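PDB 6RPP: cell division control protein from Pyrococcus abyssi, which is an intein, a protein-splicing element of the HINT fold, that probably excises itself from a precursor MCM helicase and joins the flanking segments. Local coordinates for residues A47-E52 with N69-R74; V53-L58 with P153-F158; K78-V83 with Y140-P145; L82-G87 with V134-E139. The protein carries 2 engineered substitutions. One frame throughout, in Å; residues are numbered along the deposited sequence.

Contact 1 (A47-E52 with N69-R74)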
loop_
_atom_site.group_PDB
_atom_site.type_symbol
_atom_site.label_atom_id
_atom_site.label_comp_id
_atom_site.label_asym_id
_atom_site.label_seq_id
_atom_site.Cartn_x
_atom_site.Cartn_y
_atom_site.Cartn_z
ATOM N N ALA A 47 -10.018 11.632 -3.811
ATOM C CA ALA A 47 -9.844 12.627 -4.851
ATOM C C ALA A 47 -9.304 11.936 -6.091
ATOM O O ALA A 47 -8.562 10.959 -5.985
ATOM C CB ALA A 47 -8.872 13.727 -4.397
ATOM N N PRO A 48 -9.596 12.447 -7.261
ATOM C CA PRO A 48 -9.048 11.846 -8.486
ATOM C C PRO A 48 -7.551 12.081 -8.590
ATOM O O PRO A 48 -7.022 13.127 -8.195
ATOM C CB PRO A 48 -9.804 12.577 -9.604
ATOM C CG PRO A 48 -10.309 13.773 -9.005
ATOM C CD PRO A 48 -10.516 13.560 -7.531
ATOM N N ILE A 49 -6.859 11.105 -9.167
ATOM C CA ILE A 49 -5.461 11.238 -9.570
ATOM C C ILE A 49 -5.283 10.525 -10.892
ATOM O O ILE A 49 -6.157 9.777 -11.353
ATOM C CB ILE A 49 -4.440 10.620 -8.590
ATOM C CG1 ILE A 49 -4.860 9.200 -8.266
ATOM C CG2 ILE A 49 -4.256 11.418 -7.381
ATOM C CD1 ILE A 49 -3.790 8.486 -7.393
ATOM N N ASP A 50 -4.110 10.763 -11.524
ATOM C CA ASP A 50 -3.707 10.059 -12.736
ATOM C C ASP A 50 -2.191 9.844 -12.704
ATOM O O ASP A 50 -1.426 10.645 -13.240
ATOM C CB ASP A 50 -4.137 10.845 -13.985
ATOM C CG ASP A 50 -3.826 10.137 -15.287
ATOM O OD1 ASP A 50 -3.391 8.962 -15.307
ATOM O OD2 ASP A 50 -4.076 10.764 -16.351
ATOM N N ILE A 51 -1.747 8.738 -12.126
ATOM C CA ILE A 51 -0.323 8.484 -12.015
ATOM C C ILE A 51 -0.048 7.051 -12.451
ATOM O O ILE A 51 -0.962 6.237 -12.579
ATOM C CB ILE A 51 0.197 8.727 -10.580
ATOM C CG1 ILE A 51 -0.418 7.717 -9.641
ATOM C CG2 ILE A 51 -0.180 10.120 -10.118
ATOM C CD1 ILE A 51 0.090 7.883 -8.242
ATOM N N GLU A 52 1.211 6.780 -12.755
ATOM C CA GLU A 52 1.637 5.475 -13.243
ATOM C C GLU A 52 2.393 4.792 -12.103
ATOM O O GLU A 52 3.346 5.362 -11.562
ATOM C CB GLU A 52 2.510 5.637 -14.485
ATOM C CG GLU A 52 2.899 4.334 -15.114
ATOM C CD GLU A 52 3.684 4.543 -16.385
ATOM O OE1 GLU A 52 3.221 4.070 -17.444
ATOM O OE2 GLU A 52 4.745 5.197 -16.326
ATOM N N ASN A 69 -6.041 5.723 -10.050
ATOM C CA ASN A 69 -6.973 6.803 -10.404
ATOM C C ASN A 69 -7.744 7.419 -9.236
ATOM O O ASN A 69 -8.471 8.404 -9.455
ATOM C CB ASN A 69 -7.953 6.322 -11.507
ATOM C CG ASN A 69 -8.858 5.155 -11.062
ATOM O OD1 ASN A 69 -8.596 4.517 -10.096
ATOM N ND2 ASN A 69 -9.946 4.925 -11.798
ATOM N N ILE A 70 -7.601 6.903 -8.013
ATOM C CA ILE A 70 -8.189 7.552 -6.836
ATOM C C ILE A 70 -7.166 7.548 -5.700
ATOM O O ILE A 70 -6.477 6.547 -5.456
ATOM C CB ILE A 70 -9.481 6.839 -6.363
ATOM C CG1 ILE A 70 -10.564 6.802 -7.444
ATOM C CG2 ILE A 70 -9.994 7.455 -5.055
ATOM C CD1 ILE A 70 -11.320 8.077 -7.567
ATOM N N ALA A 71 -7.076 8.696 -5.026
ATOM C CA ALA A 71 -6.248 8.914 -3.848
ATOM C C ALA A 71 -7.156 8.964 -2.617
ATOM O O ALA A 71 -8.184 9.660 -2.620
ATOM C CB ALA A 71 -5.482 10.220 -3.960
ATOM N N TRP A 72 -6.764 8.237 -1.565
ATOM C CA TRP A 72 -7.537 8.086 -0.346
ATOM C C TRP A 72 -6.778 8.613 0.857
ATOM O O TRP A 72 -5.615 8.277 1.039
ATOM C CB TRP A 72 -7.830 6.605 -0.083
ATOM C CG TRP A 72 -8.901 6.087 -0.863
ATOM C CD1 TRP A 72 -8.811 5.314 -2.012
ATOM C CD2 TRP A 72 -10.290 6.280 -0.622
ATOM N NE1 TRP A 72 -10.073 5.037 -2.475
ATOM C CE2 TRP A 72 -10.992 5.600 -1.638
ATOM C CE3 TRP A 72 -11.009 6.939 0.370
ATOM C CZ2 TRP A 72 -12.377 5.573 -1.682
ATOM C CZ3 TRP A 72 -12.387 6.903 0.325
ATOM C CH2 TRP A 72 -13.053 6.234 -0.688
ATOM N N LYS A 73 -7.446 9.412 1.678
ATOM C CA LYS A 73 -6.889 9.900 2.939
ATOM C C LYS A 73 -7.874 9.536 4.030
ATOM O O LYS A 73 -9.016 9.982 3.974
ATOM C CB LYS A 73 -6.730 11.420 2.900
ATOM C CG LYS A 73 -6.389 12.141 4.244
ATOM C CD LYS A 73 -6.366 13.618 4.080
ATOM C CE LYS A 73 -5.864 14.416 5.375
ATOM N NZ LYS A 73 -5.641 15.767 5.031
ATOM N N ARG A 74 -7.440 8.780 5.038
ATOM C CA ARG A 74 -8.364 8.286 6.040
ATOM C C ARG A 74 -7.812 8.547 7.432
ATOM O O ARG A 74 -6.599 8.592 7.642
ATOM C CB ARG A 74 -8.672 6.768 5.880
ATOM C CG ARG A 74 -9.340 6.420 4.538
ATOM C CD ARG A 74 -10.153 5.124 4.637
ATOM N NE ARG A 74 -10.287 4.454 3.339
ATOM C CZ ARG A 74 -11.418 4.388 2.648
ATOM N NH1 ARG A 74 -12.523 4.935 3.132
ATOM N NH2 ARG A 74 -11.446 3.766 1.475
#

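Contact 2 (V53-L58 with P153-F158)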
loop_
_atom_site.group_PDB
_atom_site.type_symbol
_atom_site.label_atom_id
_atom_site.label_comp_id
_atom_site.label_asym_id
_atom_site.label_seq_id
_atom_site.Cartn_x
_atom_site.Cartn_y
_atom_site.Cartn_z
ATOM N N VAL A 53 1.946 3.601 -11.718
ATOM C CA VAL A 53 2.587 2.850 -10.638
ATOM C C VAL A 53 3.057 1.558 -11.277
ATOM O O VAL A 53 2.802 1.336 -12.475
ATOM C CB VAL A 53 1.629 2.584 -9.486
ATOM C CG1 VAL A 53 1.264 3.929 -8.799
ATOM C CG2 VAL A 53 0.442 1.802 -9.977
ATOM N N TYR A 54 3.701 0.702 -10.486
ATOM C CA TYR A 54 4.025 -0.658 -10.903
ATOM C C TYR A 54 3.147 -1.612 -10.105
ATOM O O TYR A 54 3.034 -1.474 -8.882
ATOM C CB TYR A 54 5.508 -0.989 -10.659
ATOM C CG TYR A 54 6.422 -0.311 -11.657
ATOM C CD1 TYR A 54 6.565 -0.826 -12.945
ATOM C CD2 TYR A 54 7.110 0.846 -11.322
ATOM C CE1 TYR A 54 7.378 -0.210 -13.848
ATOM C CE2 TYR A 54 7.936 1.455 -12.216
ATOM C CZ TYR A 54 8.069 0.920 -13.475
ATOM O OH TYR A 54 8.887 1.515 -14.389
ATOM N N SER A 55 2.560 -2.580 -10.812
ATOM C CA SER A 55 1.685 -3.565 -10.197
ATOM C C SER A 55 2.102 -4.985 -10.535
ATOM O O SER A 55 2.538 -5.272 -11.647
ATOM C CB SER A 55 0.284 -3.333 -10.614
ATOM O OG SER A 55 -0.088 -1.998 -10.290
ATOM N N LEU A 56 1.937 -5.868 -9.562
ATOM C CA LEU A 56 2.122 -7.300 -9.791
ATOM C C LEU A 56 0.865 -7.953 -10.361
ATOM O O LEU A 56 -0.253 -7.716 -9.891
ATOM C CB LEU A 56 2.502 -7.974 -8.482
ATOM C CG LEU A 56 2.833 -9.463 -8.484
ATOM C CD1 LEU A 56 4.047 -9.765 -9.338
ATOM C CD2 LEU A 56 3.037 -9.908 -7.041
ATOM N N ASP A 57 1.060 -8.784 -11.395
ATOM C CA ASP A 57 0.053 -9.723 -11.880
ATOM C C ASP A 57 0.207 -10.985 -11.047
ATOM O O ASP A 57 1.197 -11.704 -11.196
ATOM C CB ASP A 57 0.300 -9.964 -13.371
ATOM C CG ASP A 57 -0.711 -10.883 -14.006
ATOM O OD1 ASP A 57 -1.200 -11.825 -13.361
ATOM O OD2 ASP A 57 -0.993 -10.668 -15.195
ATOM N N LEU A 58 -0.754 -11.262 -10.163
ATOM C CA LEU A 58 -0.520 -12.374 -9.255
ATOM C C LEU A 58 -0.590 -13.728 -9.948
ATOM O O LEU A 58 0.033 -14.679 -9.469
ATOM C CB LEU A 58 -1.493 -12.314 -8.093
ATOM C CG LEU A 58 -0.797 -11.285 -7.210
ATOM C CD1 LEU A 58 -1.796 -10.412 -6.605
ATOM C CD2 LEU A 58 0.102 -11.958 -6.185
ATOM N N PRO A 153 -7.003 0.149 -10.702
ATOM C CA PRO A 153 -7.971 -0.736 -11.339
ATOM C C PRO A 153 -7.306 -1.957 -11.914
ATOM O O PRO A 153 -6.253 -1.867 -12.547
ATOM C CB PRO A 153 -8.578 0.130 -12.449
ATOM C CG PRO A 153 -8.502 1.516 -11.808
ATOM C CD PRO A 153 -7.188 1.553 -11.100
ATOM N N GLY A 154 -7.992 -3.087 -11.744
ATOM C CA GLY A 154 -7.578 -4.375 -12.249
ATOM C C GLY A 154 -6.731 -5.040 -11.190
ATOM O O GLY A 154 -7.164 -6.004 -10.537
ATOM N N TYR A 155 -5.599 -4.413 -10.899
ATOM C CA TYR A 155 -4.520 -5.062 -10.180
ATOM C C TYR A 155 -4.706 -5.020 -8.671
ATOM O O TYR A 155 -4.252 -5.928 -7.973
ATOM C CB TYR A 155 -3.209 -4.345 -10.474
ATOM C CG TYR A 155 -2.753 -4.545 -11.896
ATOM C CD1 TYR A 155 -2.044 -5.685 -12.225
ATOM C CD2 TYR A 155 -3.026 -3.595 -12.881
ATOM C CE1 TYR A 155 -1.602 -5.908 -13.492
ATOM C CE2 TYR A 155 -2.624 -3.839 -14.200
ATOM C CZ TYR A 155 -1.880 -4.974 -14.456
ATOM O OH TYR A 155 -1.430 -5.176 -15.737
ATOM N N HIS A 156 -5.284 -3.945 -8.158
ATOM C CA HIS A 156 -5.410 -3.785 -6.701
ATOM C C HIS A 156 -4.091 -3.895 -5.955
ATOM O O HIS A 156 -4.048 -4.396 -4.818
ATOM C CB HIS A 156 -6.348 -4.849 -6.133
ATOM C CG HIS A 156 -7.787 -4.572 -6.352
ATOM N ND1 HIS A 156 -8.500 -3.703 -5.562
ATOM C CD2 HIS A 156 -8.672 -5.113 -7.222
ATOM C CE1 HIS A 156 -9.765 -3.705 -5.955
ATOM N NE2 HIS A 156 -9.883 -4.513 -6.994
ATOM N N ASN A 157 -2.989 -3.430 -6.539
ATOM C CA ASN A 157 -1.771 -3.316 -5.788
ATOM C C ASN A 157 -0.851 -2.348 -6.504
ATOM O O ASN A 157 -1.020 -2.089 -7.703
ATOM C CB ASN A 157 -1.093 -4.706 -5.621
ATOM C CG ASN A 157 -0.476 -5.251 -6.890
ATOM O OD1 ASN A 157 0.710 -5.009 -7.112
ATOM N ND2 ASN A 157 -1.217 -6.035 -7.674
ATOM N N PHE A 158 0.130 -1.841 -5.744
ATOM C CA PHE A 158 1.196 -0.974 -6.270
ATOM C C PHE A 158 2.459 -1.260 -5.493
ATOM O O PHE A 158 2.409 -1.622 -4.310
ATOM C CB PHE A 158 0.855 0.537 -6.191
ATOM C CG PHE A 158 0.454 0.983 -4.799
ATOM C CD1 PHE A 158 1.414 1.433 -3.875
ATOM C CD2 PHE A 158 -0.891 0.964 -4.389
ATOM C CE1 PHE A 158 1.115 1.821 -2.598
ATOM C CE2 PHE A 158 -1.246 1.350 -3.092
ATOM C CZ PHE A 158 -0.271 1.787 -2.191
#

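Contact 3 (K78-V83 with Y140-P145)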
loop_
_atom_site.group_PDB
_atom_site.type_symbol
_atom_site.label_atom_id
_atom_site.label_comp_id
_atom_site.label_asym_id
_atom_site.label_seq_id
_atom_site.Cartn_x
_atom_site.Cartn_y
_atom_site.Cartn_z
ATOM N N LYS A 78 -6.403 3.548 16.006
ATOM C CA LYS A 78 -5.756 3.801 17.270
ATOM C C LYS A 78 -4.404 3.111 17.343
ATOM O O LYS A 78 -3.520 3.570 18.090
ATOM C CB LYS A 78 -6.684 3.346 18.400
ATOM C CG LYS A 78 -7.982 4.163 18.537
ATOM C CD LYS A 78 -7.689 5.621 18.892
ATOM C CE LYS A 78 -8.909 6.333 19.512
ATOM N NZ LYS A 78 -8.599 7.775 19.867
ATOM N N LYS A 79 -4.222 2.010 16.591
ATOM C CA LYS A 79 -2.979 1.240 16.556
ATOM C C LYS A 79 -2.595 1.024 15.106
ATOM O O LYS A 79 -3.459 0.931 14.235
ATOM C CB LYS A 79 -3.088 -0.162 17.272
ATOM C CG LYS A 79 -3.526 0.005 18.715
ATOM C CD LYS A 79 -3.498 -1.260 19.534
ATOM C CE LYS A 79 -3.276 -0.939 21.025
ATOM N NZ LYS A 79 -2.537 0.340 21.277
ATOM N N MET A 80 -1.276 0.947 14.852
ATOM C CA MET A 80 -0.721 0.611 13.542
ATOM C C MET A 80 0.274 -0.540 13.682
ATOM O O MET A 80 0.622 -0.948 14.781
ATOM C CB MET A 80 -0.024 1.833 12.876
ATOM C CG MET A 80 -0.895 3.088 12.603
ATOM S SD MET A 80 -1.816 2.831 11.067
ATOM C CE MET A 80 -0.482 3.003 9.829
ATOM N N MET A 81 0.694 -1.112 12.534
ATOM C CA MET A 81 1.623 -2.245 12.551
ATOM C C MET A 81 2.819 -1.943 11.676
ATOM O O MET A 81 2.664 -1.519 10.532
ATOM C CB MET A 81 0.978 -3.562 12.055
ATOM C CG MET A 81 -0.240 -4.042 12.768
ATOM S SD MET A 81 0.385 -4.817 14.224
ATOM C CE MET A 81 -1.105 -5.576 14.878
ATOM N N LEU A 82 4.006 -2.239 12.180
ATOM C CA LEU A 82 5.217 -2.210 11.371
ATOM C C LEU A 82 5.492 -3.640 10.959
ATOM O O LEU A 82 5.658 -4.511 11.816
ATOM C CB LEU A 82 6.393 -1.615 12.165
ATOM C CG LEU A 82 7.803 -1.929 11.669
ATOM C CD1 LEU A 82 8.015 -1.239 10.322
ATOM C CD2 LEU A 82 8.841 -1.490 12.711
ATOM N N VAL A 83 5.606 -3.870 9.659
ATOM C CA VAL A 83 5.830 -5.205 9.115
ATOM C C VAL A 83 7.216 -5.225 8.529
ATOM O O VAL A 83 7.557 -4.339 7.736
ATOM C CB VAL A 83 4.789 -5.548 8.054
ATOM C CG1 VAL A 83 5.098 -6.915 7.371
ATOM C CG2 VAL A 83 3.442 -5.544 8.685
ATOM N N TYR A 140 2.438 -0.315 16.978
ATOM C CA TYR A 140 2.821 0.938 17.601
ATOM C C TYR A 140 1.610 1.869 17.573
ATOM O O TYR A 140 0.625 1.617 16.873
ATOM C CB TYR A 140 4.066 1.526 16.871
ATOM C CG TYR A 140 3.756 1.994 15.459
ATOM C CD1 TYR A 140 3.699 1.103 14.392
ATOM C CD2 TYR A 140 3.447 3.336 15.205
ATOM C CE1 TYR A 140 3.385 1.527 13.077
ATOM C CE2 TYR A 140 3.127 3.788 13.902
ATOM C CZ TYR A 140 3.096 2.869 12.839
ATOM O OH TYR A 140 2.710 3.334 11.617
ATOM N N GLU A 141 1.669 2.909 18.348
ATOM C CA GLU A 141 0.613 3.922 18.350
ATOM C C GLU A 141 1.080 5.075 17.486
ATOM O O GLU A 141 2.189 5.577 17.689
ATOM C CB GLU A 141 0.327 4.411 19.758
ATOM C CG GLU A 141 -0.291 3.329 20.628
ATOM C CD GLU A 141 0.324 3.276 22.001
ATOM O OE1 GLU A 141 1.462 2.759 22.121
ATOM O OE2 GLU A 141 -0.325 3.762 22.954
ATOM N N PRO A 142 0.307 5.483 16.484
ATOM C CA PRO A 142 0.824 6.456 15.519
ATOM C C PRO A 142 0.919 7.875 16.056
ATOM O O PRO A 142 0.090 8.345 16.854
ATOM C CB PRO A 142 -0.180 6.374 14.375
ATOM C CG PRO A 142 -1.461 5.919 15.035
ATOM C CD PRO A 142 -1.015 4.940 16.105
ATOM N N LYS A 143 1.957 8.563 15.567
ATOM C CA LYS A 143 2.065 9.998 15.783
ATOM C C LYS A 143 1.309 10.759 14.717
ATOM O O LYS A 143 0.877 11.870 14.995
ATOM C CB LYS A 143 3.540 10.428 15.773
ATOM C CG LYS A 143 4.256 9.947 17.022
ATOM C CD LYS A 143 5.747 10.230 16.989
ATOM C CE LYS A 143 6.387 9.833 18.317
ATOM N NZ LYS A 143 6.077 8.409 18.672
ATOM N N ASP A 144 1.231 10.224 13.510
ATOM C CA ASP A 144 0.570 10.881 12.384
ATOM C C ASP A 144 -0.876 10.399 12.333
ATOM O O ASP A 144 -1.112 9.175 12.299
ATOM C CB ASP A 144 1.332 10.497 11.101
ATOM C CG ASP A 144 0.824 11.165 9.881
ATOM O OD1 ASP A 144 -0.296 11.717 9.835
ATOM O OD2 ASP A 144 1.588 11.043 8.881
ATOM N N PRO A 145 -1.849 11.271 12.397
ATOM C CA PRO A 145 -3.247 10.824 12.548
ATOM C C PRO A 145 -3.953 10.553 11.220
ATOM O O PRO A 145 -5.179 10.364 11.224
ATOM C CB PRO A 145 -3.887 11.990 13.296
ATOM C CG PRO A 145 -3.201 13.178 12.683
ATOM C CD PRO A 145 -1.722 12.741 12.593
#

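Contact 4 (L82-G87 with V134-E139)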
loop_
_atom_site.group_PDB
_atom_site.type_symbol
_atom_site.label_atom_id
_atom_site.label_comp_id
_atom_site.label_asym_id
_atom_site.label_seq_id
_atom_site.Cartn_x
_atom_site.Cartn_y
_atom_site.Cartn_z
ATOM N N LEU A 82 4.006 -2.239 12.180
ATOM C CA LEU A 82 5.217 -2.210 11.371
ATOM C C LEU A 82 5.492 -3.640 10.959
ATOM O O LEU A 82 5.658 -4.511 11.816
ATOM C CB LEU A 82 6.393 -1.615 12.165
ATOM C CG LEU A 82 7.803 -1.929 11.669
ATOM C CD1 LEU A 82 8.015 -1.239 10.322
ATOM C CD2 LEU A 82 8.841 -1.490 12.711
ATOM N N VAL A 83 5.606 -3.870 9.659
ATOM C CA VAL A 83 5.830 -5.205 9.115
ATOM C C VAL A 83 7.216 -5.225 8.529
ATOM O O VAL A 83 7.557 -4.339 7.736
ATOM C CB VAL A 83 4.789 -5.548 8.054
ATOM C CG1 VAL A 83 5.098 -6.915 7.371
ATOM C CG2 VAL A 83 3.442 -5.544 8.685
ATOM N N LYS A 84 8.045 -6.171 8.970
ATOM C CA LYS A 84 9.414 -6.284 8.487
ATOM C C LYS A 84 9.629 -7.666 7.893
ATOM O O LYS A 84 9.186 -8.664 8.485
ATOM C CB LYS A 84 10.443 -6.057 9.619
ATOM C CG LYS A 84 10.383 -4.678 10.279
ATOM C CD LYS A 84 11.324 -4.632 11.482
ATOM C CE LYS A 84 12.769 -4.663 11.051
ATOM N NZ LYS A 84 13.667 -4.519 12.277
ATOM N N THR A 85 10.333 -7.751 6.754
ATOM C CA THR A 85 10.563 -9.041 6.109
ATOM C C THR A 85 12.028 -9.465 6.237
ATOM O O THR A 85 12.920 -8.660 6.550
ATOM C CB THR A 85 10.200 -9.045 4.622
ATOM O OG1 THR A 85 11.178 -8.265 3.893
ATOM C CG2 THR A 85 8.793 -8.490 4.356
ATOM N N ARG A 86 12.278 -10.763 5.999
ATOM C CA ARG A 86 13.653 -11.267 6.075
ATOM C C ARG A 86 14.519 -10.680 4.969
ATOM O O ARG A 86 15.730 -10.519 5.172
ATOM C CB ARG A 86 13.645 -12.784 6.034
ATOM C CG ARG A 86 13.270 -13.297 7.393
ATOM C CD ARG A 86 13.396 -14.813 7.569
ATOM N NE ARG A 86 12.176 -15.343 8.174
ATOM C CZ ARG A 86 11.936 -15.393 9.483
ATOM N NH1 ARG A 86 10.778 -15.865 9.925
ATOM N NH2 ARG A 86 12.843 -14.963 10.353
ATOM N N GLY A 87 13.934 -10.389 3.828
ATOM C CA GLY A 87 14.617 -9.804 2.703
ATOM C C GLY A 87 14.813 -8.322 2.801
ATOM O O GLY A 87 15.300 -7.704 1.841
ATOM N N VAL A 134 7.837 -12.934 6.242
ATOM C CA VAL A 134 7.769 -11.944 7.315
ATOM C C VAL A 134 8.728 -12.346 8.446
ATOM O O VAL A 134 8.800 -13.524 8.858
ATOM C CB VAL A 134 6.314 -11.823 7.814
ATOM C CG1 VAL A 134 6.230 -10.928 9.067
ATOM C CG2 VAL A 134 5.411 -11.310 6.709
ATOM N N ALA A 135 9.469 -11.362 8.976
ATOM C CA ALA A 135 10.421 -11.497 10.067
ATOM C C ALA A 135 9.797 -11.147 11.411
ATOM O O ALA A 135 9.965 -11.893 12.378
ATOM C CB ALA A 135 11.670 -10.616 9.817
ATOM N N GLU A 136 9.068 -10.041 11.483
ATOM C CA GLU A 136 8.461 -9.560 12.706
ATOM C C GLU A 136 7.332 -8.620 12.329
ATOM O O GLU A 136 7.400 -7.902 11.306
ATOM C CB GLU A 136 9.457 -8.807 13.620
ATOM C CG GLU A 136 10.686 -9.524 14.117
ATOM C CD GLU A 136 11.923 -9.180 13.293
ATOM O OE1 GLU A 136 11.990 -8.045 12.756
ATOM O OE2 GLU A 136 12.821 -10.043 13.179
ATOM N N ILE A 137 6.318 -8.587 13.178
ATOM C CA ILE A 137 5.252 -7.600 13.097
ATOM C C ILE A 137 5.192 -6.915 14.446
ATOM O O ILE A 137 5.084 -7.600 15.473
ATOM C CB ILE A 137 3.877 -8.216 12.786
ATOM C CG1 ILE A 137 3.942 -9.076 11.515
ATOM C CG2 ILE A 137 2.793 -7.094 12.716
ATOM C CD1 ILE A 137 3.864 -10.574 11.842
ATOM N N LEU A 138 5.226 -5.588 14.450
ATOM C CA LEU A 138 5.282 -4.830 15.711
ATOM C C LEU A 138 4.205 -3.756 15.717
ATOM O O LEU A 138 4.214 -2.865 14.848
ATOM C CB LEU A 138 6.653 -4.172 15.893
ATOM C CG LEU A 138 6.818 -3.343 17.172
ATOM C CD1 LEU A 138 6.305 -4.103 18.409
ATOM C CD2 LEU A 138 8.277 -2.945 17.361
ATOM N N GLU A 139 3.333 -3.798 16.730
ATOM C CA GLU A 139 2.314 -2.772 16.904
ATOM C C GLU A 139 2.914 -1.479 17.451
ATOM O O GLU A 139 3.820 -1.537 18.286
ATOM C CB GLU A 139 1.280 -3.309 17.882
ATOM C CG GLU A 139 0.034 -2.529 17.981
ATOM C CD GLU A 139 -0.965 -3.244 18.853
ATOM O OE1 GLU A 139 -1.759 -4.044 18.311
ATOM O OE2 GLU A 139 -0.922 -3.030 20.084
#

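Contact 1 (A47-E52 with N69-R74)
I49 lays its ethyl branch across the backbone of the opposite strand while its methyl meets A71, and these two residues, with N69, carry most of the contact. Because CG1 of I49 sits between its own backbone N and carbonyl carbon (chi1 50°), the branch runs over the N69–I70 peptide: CG1 is 3.6 Å from I70 N, and CD1 continues toward the carbonyl of I70. The other branch, CG2, touches A71 CB at 3.8 Å.

Beside this apolar patch the main chains pair. A71 forms an antiparallel hydrogen-bonded pair with A47, N of A71 reaching O of A47 at 2.9 Å in an almost straight bond (177°), and the return bond from A47 N to A71 O is equally short but more bent. At N69 the pairing changes character. I49 N donates to N69 O over 3.2 Å, yet approaches from above the carbonyl plane, and N69 CA sits 3.2 Å from I49 O as a CA-H...O contact. The short segments are strongly twisted against each other, their directions 125° apart, and backbone bonding continues with I51 and A68. The amide of N69 turns elsewhere, its OD1 bonded to Q151.

This is the open, strongly twisted end of the hairpin formed by strands 44-56 and 63-75. Helix 21-35 packs on A47 and I49 through I29, A32 and A28, while strand 146-151 flanks 63-75 and brings L150 against I49.

Contact 2 (V53-L58 with P153-F158)
Y155 presents one ring face to S55, whose CB stands 3.9 Å from the ring centroid, 29° off the normal, as a CH-pi contact. The carbonyl of L56 comes to the ring's edge, 3.6 Å from L56 O to Y155 CD1, while the hydroxyl at the far end has a weak hydrogen bond to R64.

Two residues on, N157 uses its side-chain amide much as a strand would use its backbone. L56 N donates to N157 OD1 at 2.9 Å, on a lone pair, and N157 ND2 returns a bond to L56 O, also 2.9 Å, nearly in the plane of the amide. A further bond from ND2 to Y155 O fixes the amide's rotation, the donor here lying above the carbonyl plane. In the HINT fold this joins the end of the long strand 44-56 to the turn that leads into the C-terminal hairpin 157-160/163-166, which runs on to the C terminus. The backbone O of N157 also accepts the hydroxyl of S55, OG to O 2.8 Å.

At F158 the side chains matter less than the chain itself: its CA-H points at Y54 O, 3.2 Å from F158 CA, and its CB meets V53 CB at 4.0 Å before the ring heads off toward V165 and A167.

Contact 3 (K78-V83 with Y140-P145)
M80 and Y140 pair in antiparallel, hydrogen-bonded fashion where strand 80-85 begins and strand 128-140 ends, neighbours in the six-stranded sheet of this HINT domain. The tight part is here. M80 N points almost straight at Y140 O (2.9 Å, 174°), and Y140 N returns to M80 O from above the carbonyl plane.

On the same face of the sheet the two side chains run side by side. With CG of Y140 between its backbone N and carbonyl carbon (chi1 69°), the ring folds over M80, whose CB lies against one face, 3.3 Å from CZ of Y140. The ring's CE1 edge lies near L82 N, which is close to the ring plane, and R92 makes a cation-pi contact with the same ring. P142 covers another side of the methionine, crossing it at about a right angle, with CG to M80 CG at 3.8 Å.

The solvent side is looser. K79 and E141 lie side by side, pointing the same way, without a salt bridge: K79 NZ is 4.4 Å from E141 OE2, and the lysine's long, weak ion pair is with E139. Where the chain turns off the sheet, P142 CD rests 3.5 Å from K78 O.

Contact 4 (L82-G87 with V134-E139)
L82 and L138 begin the pairing of strands 80-85 and 128-140, neighbours in the six-stranded antiparallel sheet, with a short, straight bond, L82 N to L138 O at 2.7 Å, answered by L138 N to L82 O at 2.9 Å. Two residues on, K84 N reaches E136 O at 3.0 Å, and then the register slips. K84 O accepts A135 N at 2.8 Å and, more weakly, E136 N at 3.3 Å, so two successive residues face K84: a classic beta bulge. A135 carries the helix-like backbone angles (-95/-46°) that make the extra residue fit, and beyond it T85 lies opposite V134. T85 OG1 bonds D132 and K89 N.

Apolar packing is lighter. V83 shares a face with I137, CG2 to CG2 at 4.4 Å, and its other methyl points toward V134; L115 covers all three residues. At the bulge, A135 CB sits against the main chain of T85 and the CG of R86.

The charged groups lie at the exposed side. CD of K84 is already beside E136 OE1, and the bend at chi3 (70°) keeps CE and NZ near the same oxygen; the ion pair, NZ to OE1 3.9 Å, is long. R86 passes its guanidinium face over V134 O and A135 CA without a hydrogen bond there, and its NE makes a salt bridge with E133.

K84 NZ also lies close to the like-charged R90, which E136 probably offsets in part. The main-chain bonds set the register here, and the long ion pair probably adds little to it.

From the N terminus, contact 1 is the first to close, joining strand 44-56 to 63-75 as a hairpin. The first strand runs straight on into contact 2, whose partner comes nearly a hundred residues later, so contacts 1 and 2 cross along the chain; they also touch where N69 meets P153. Strand 80-85 then opens contacts 3 and 4. It pairs with 128-140, contact 4 closing the inner loop and contact 3 the outer one, the two sharing L82 and V83. Both lie within the long span that contact 2 closes. Contact 1 pairs two strands of the four-stranded sheet, and contact 2 ties that sheet to the turn before the C-terminal hairpin, while 3 and 4 join two neighbouring strands of the six-stranded sheet.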